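Local coordinates for protein SAM-dependent O-methyltransferase (Leptospira interrogans, PDB 2HNK) that binds S-adenosyl-L-homocysteine in a modified Rossmann fold and probably transfers methyl groups from S-adenosylmethionine to oxygen atoms of its substrates, at residues N181-D185 against G186-D190; V219-A222 against D223-L227. One frame throughout, in Å; residues are numbered along the deposited sequence.

Contact 1: residues N181-D185 against G186-D190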
# COMPACT_ATOMS: atom_id res chain seq x y z
N ASN C 181 10.79 -1.93 9.16
CA ASN C 181 12.12 -1.42 9.56
C ASN C 181 13.20 -1.47 8.48
O ASN C 181 14.40 -1.46 8.80
CB ASN C 181 12.64 -2.15 10.82
CG ASN C 181 11.79 -1.87 12.05
OD1 ASN C 181 11.07 -2.75 12.53
ND2 ASN C 181 11.88 -0.66 12.57
N VAL C 182 12.79 -1.47 7.22
CA VAL C 182 13.71 -1.65 6.10
C VAL C 182 14.67 -0.47 5.89
O VAL C 182 15.64 -0.58 5.15
CB VAL C 182 12.98 -2.04 4.77
CG1 VAL C 182 12.37 -3.45 4.87
CG2 VAL C 182 11.93 -1.00 4.37
N LEU C 183 14.41 0.64 6.56
CA LEU C 183 15.31 1.80 6.49
C LEU C 183 16.18 1.95 7.75
O LEU C 183 17.17 2.67 7.73
CB LEU C 183 14.54 3.08 6.17
CG LEU C 183 13.91 3.12 4.77
CD1 LEU C 183 13.10 4.38 4.55
CD2 LEU C 183 14.97 2.96 3.67
N TRP C 184 15.80 1.25 8.81
CA TRP C 184 16.57 1.19 10.06
C TRP C 184 17.11 2.56 10.48
O TRP C 184 18.33 2.77 10.56
CB TRP C 184 17.67 0.14 9.94
CG TRP C 184 18.07 -0.56 11.22
CD1 TRP C 184 19.34 -0.92 11.58
CD2 TRP C 184 17.21 -1.01 12.28
NE1 TRP C 184 19.33 -1.54 12.80
CE2 TRP C 184 18.04 -1.62 13.25
CE3 TRP C 184 15.82 -0.95 12.51
CZ2 TRP C 184 17.53 -2.17 14.44
CZ3 TRP C 184 15.32 -1.50 13.69
CH2 TRP C 184 16.17 -2.10 14.64
N ASP C 185 16.19 3.48 10.72
CA ASP C 185 16.47 4.87 11.10
C ASP C 185 17.47 5.55 10.16
O ASP C 185 18.22 6.44 10.55
CB ASP C 185 16.94 4.94 12.56
CG ASP C 185 16.67 6.28 13.21
OD1 ASP C 185 15.67 6.96 12.86
OD2 ASP C 185 17.46 6.67 14.07
N GLY C 186 17.48 5.10 8.91
CA GLY C 186 18.41 5.64 7.92
C GLY C 186 19.82 5.05 7.93
O GLY C 186 20.61 5.41 7.06
N SER C 187 20.13 4.16 8.87
CA SER C 187 21.49 3.59 9.00
C SER C 187 21.90 2.70 7.82
O SER C 187 23.09 2.53 7.55
CB SER C 187 21.64 2.80 10.30
OG SER C 187 20.82 1.65 10.28
N VAL C 188 20.90 2.15 7.11
CA VAL C 188 21.13 1.32 5.92
C VAL C 188 21.90 2.05 4.82
O VAL C 188 22.64 1.43 4.06
CB VAL C 188 19.80 0.75 5.34
CG1 VAL C 188 19.12 -0.16 6.36
CG2 VAL C 188 18.85 1.87 4.88
N ALA C 189 21.73 3.37 4.74
CA ALA C 189 22.40 4.18 3.73
C ALA C 189 23.80 4.66 4.16
O ALA C 189 24.52 5.26 3.36
CB ALA C 189 21.51 5.36 3.33
N ASP C 190 24.19 4.37 5.40
CA ASP C 190 25.45 4.84 5.97
C ASP C 190 26.38 3.66 6.25
O ASP C 190 26.20 2.95 7.23
CB ASP C 190 25.17 5.61 7.26
CG ASP C 190 26.40 6.31 7.84
OD1 ASP C 190 27.54 6.03 7.41
OD2 ASP C 190 26.21 7.14 8.74

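Contact 2: residues V219-A222 against D223-L227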
# COMPACT_ATOMS: atom_id res chain seq x y z
N VAL C 219 8.24 1.74 0.77
CA VAL C 219 7.40 2.88 1.12
C VAL C 219 8.01 3.61 2.32
O VAL C 219 8.26 2.98 3.34
CB VAL C 219 5.97 2.38 1.47
CG1 VAL C 219 5.03 3.54 1.77
CG2 VAL C 219 5.42 1.50 0.36
N PRO C 220 8.25 4.93 2.19
CA PRO C 220 8.84 5.63 3.33
C PRO C 220 7.83 5.99 4.42
O PRO C 220 7.73 7.14 4.86
CB PRO C 220 9.48 6.87 2.69
CG PRO C 220 8.63 7.14 1.47
CD PRO C 220 8.06 5.81 1.02
N ILE C 221 7.07 4.99 4.86
CA ILE C 221 6.18 5.16 5.99
C ILE C 221 6.86 4.53 7.22
O ILE C 221 7.55 3.51 7.11
CB ILE C 221 4.75 4.58 5.72
CG1 ILE C 221 3.78 4.96 6.85
CG2 ILE C 221 4.79 3.07 5.49
CD1 ILE C 221 2.35 4.47 6.64
N ALA C 222 6.67 5.16 8.38
CA ALA C 222 7.31 4.74 9.63
C ALA C 222 8.83 4.65 9.45
O ALA C 222 9.47 5.64 9.10
CB ALA C 222 6.71 3.43 10.13
N ASP C 223 9.41 3.47 9.68
CA ASP C 223 10.86 3.26 9.55
C ASP C 223 11.20 2.53 8.24
O ASP C 223 12.19 1.79 8.15
CB ASP C 223 11.37 2.48 10.76
CG ASP C 223 12.89 2.45 10.85
OD1 ASP C 223 13.55 3.47 10.53
OD2 ASP C 223 13.43 1.40 11.24
N GLY C 224 10.37 2.77 7.21
CA GLY C 224 10.47 2.06 5.94
C GLY C 224 9.62 0.80 5.98
O GLY C 224 9.71 0.01 6.91
N VAL C 225 8.76 0.64 4.98
CA VAL C 225 7.96 -0.58 4.85
C VAL C 225 8.03 -1.07 3.40
O VAL C 225 7.63 -0.35 2.47
CB VAL C 225 6.48 -0.37 5.27
CG1 VAL C 225 5.71 -1.67 5.15
CG2 VAL C 225 6.37 0.16 6.71
N SER C 226 8.56 -2.28 3.21
CA SER C 226 8.67 -2.87 1.89
C SER C 226 7.48 -3.74 1.60
O SER C 226 7.12 -4.61 2.40
CB SER C 226 9.95 -3.69 1.73
OG SER C 226 11.03 -2.84 1.43
N LEU C 227 6.88 -3.50 0.45
CA LEU C 227 5.81 -4.34 -0.06
C LEU C 227 6.45 -5.26 -1.08
O LEU C 227 6.91 -4.80 -2.13
CB LEU C 227 4.71 -3.48 -0.69
CG LEU C 227 4.07 -2.46 0.26
CD1 LEU C 227 2.98 -1.66 -0.44
CD2 LEU C 227 3.53 -3.14 1.53

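Contact 1: residues N181-D185 against G186-D190
Trp184 and Ser187 meet through a single carbonyl oxygen, a compact case of one acceptor serving two donors of the same residue. Ser187 OG lies 2.7 Å from Trp184 O, in the carbonyl plane and on a lone pair. The backbone Ser187 N reaches the same Trp184 O at 2.8 Å with a nearly straight N-H (160°), but from above that plane, 46° out of it. The hydroxyl can bend back in this way because OG sits between the backbone N and the carbonyl carbon of its own residue (chi1 67°). That turn also brings Ser187 OG to 3.2 Å from Trp184 CD1, an oblique approach to the indole. The ring's own donor, Trp184 NE1, is taken by Ser197 OG beyond the two segments, while Asn181 ND2 lies in plane at the ring edge and bonds to Asp223 OD2.

One step back along the chain, Gly186 N makes a weak, bent bond to Leu183 O at 2.7 Å. Val188 points toward the preceding segment and packs against Leu183 and Trp184, its CG2 3.4 Å from Leu183 O and its CG1 3.9 Å from Trp184 CB. Val188 also packs on Ile201 of helix 196-210 and on Tyr15 of the second subunit. Asp185 N finds its acceptor in Asp223 OD1. Val182 O takes Asn205 ND2 and Val188 O takes Arg202 NE, both outside the two segments. Residues Asn181 to Trp184 form a type I beta turn and 187-189 a 3-10 segment; Asp185 and Gly186, both with positive phi, link the two. A beta turn followed by a short 3-10 segment thus shapes the loop after strand 175-180 of the Rossmann-like methyltransferase fold, the side chain of Trp184 about 9 Å from the bound S-adenosyl-L-homocysteine.

Contact 2: residues V219-A222 against D223-L227
A beta hairpin joins strands 214-219 and 225-230, the antiparallel pair at one side of the methyltransferase sheet, and the contact covers its turn and the adjoining strand residues. Val219 and Val225 form an antiparallel hydrogen-bonded pair: Val219 N gives to Val225 O at 2.8 Å, and Val225 N returns a bond to Val219 O at 2.9 Å, the latter in the carbonyl plane. Val219 O also receives a CA-H...O contact from Gly224 CA at 3.5 Å.

Beyond this pair the chain passes through an inverse gamma turn centred on Pro220, then a type II' turn from Ile221 to Gly224. Gly224 N closes the second turn on Ile221 O at 2.9 Å, coming from above the carbonyl plane. Ile221 and Val225 lie side by side and point the same way, with CG2 of Ile221 3.5 Å from CG2 of Val225. The isoleucine branch arrives there because its longer arm runs anti to the backbone N (chi1 -171°), turning CG2 to the valine. Val219 CG2 meets Leu227 CD1 at 4.1 Å, the two side chains crossing obliquely.

Asn5 of the second subunit accepts a hydrogen bond from Ala222 N through OD1, and Val219 packs on its counterpart there. Within the hairpin, backbone hydrogen bonds account for the polar contacts across the turn, while buried aliphatic side chains pack beside it and extend the apolar contact to the second subunit.

Contacts 1 and 2 come in series along the chain, with helix 196-210 and most of strand 214-219 between them, yet their centres lie only 11 Å apart on the same side of the chain's centre. Contact 1 follows strand 175-180; contact 2 leads into 225-230, its antiparallel neighbour in the sheet. The carboxylate of Asp223 bridges the two loops, since it probably hydrogen-bonds both Asp185 and Asn181, and Val182 CG2 packs against Gly224 C at 3.3 Å. Both contacts also touch the second subunit, so loops at neighbouring strand ends are tied together where the dimer packs.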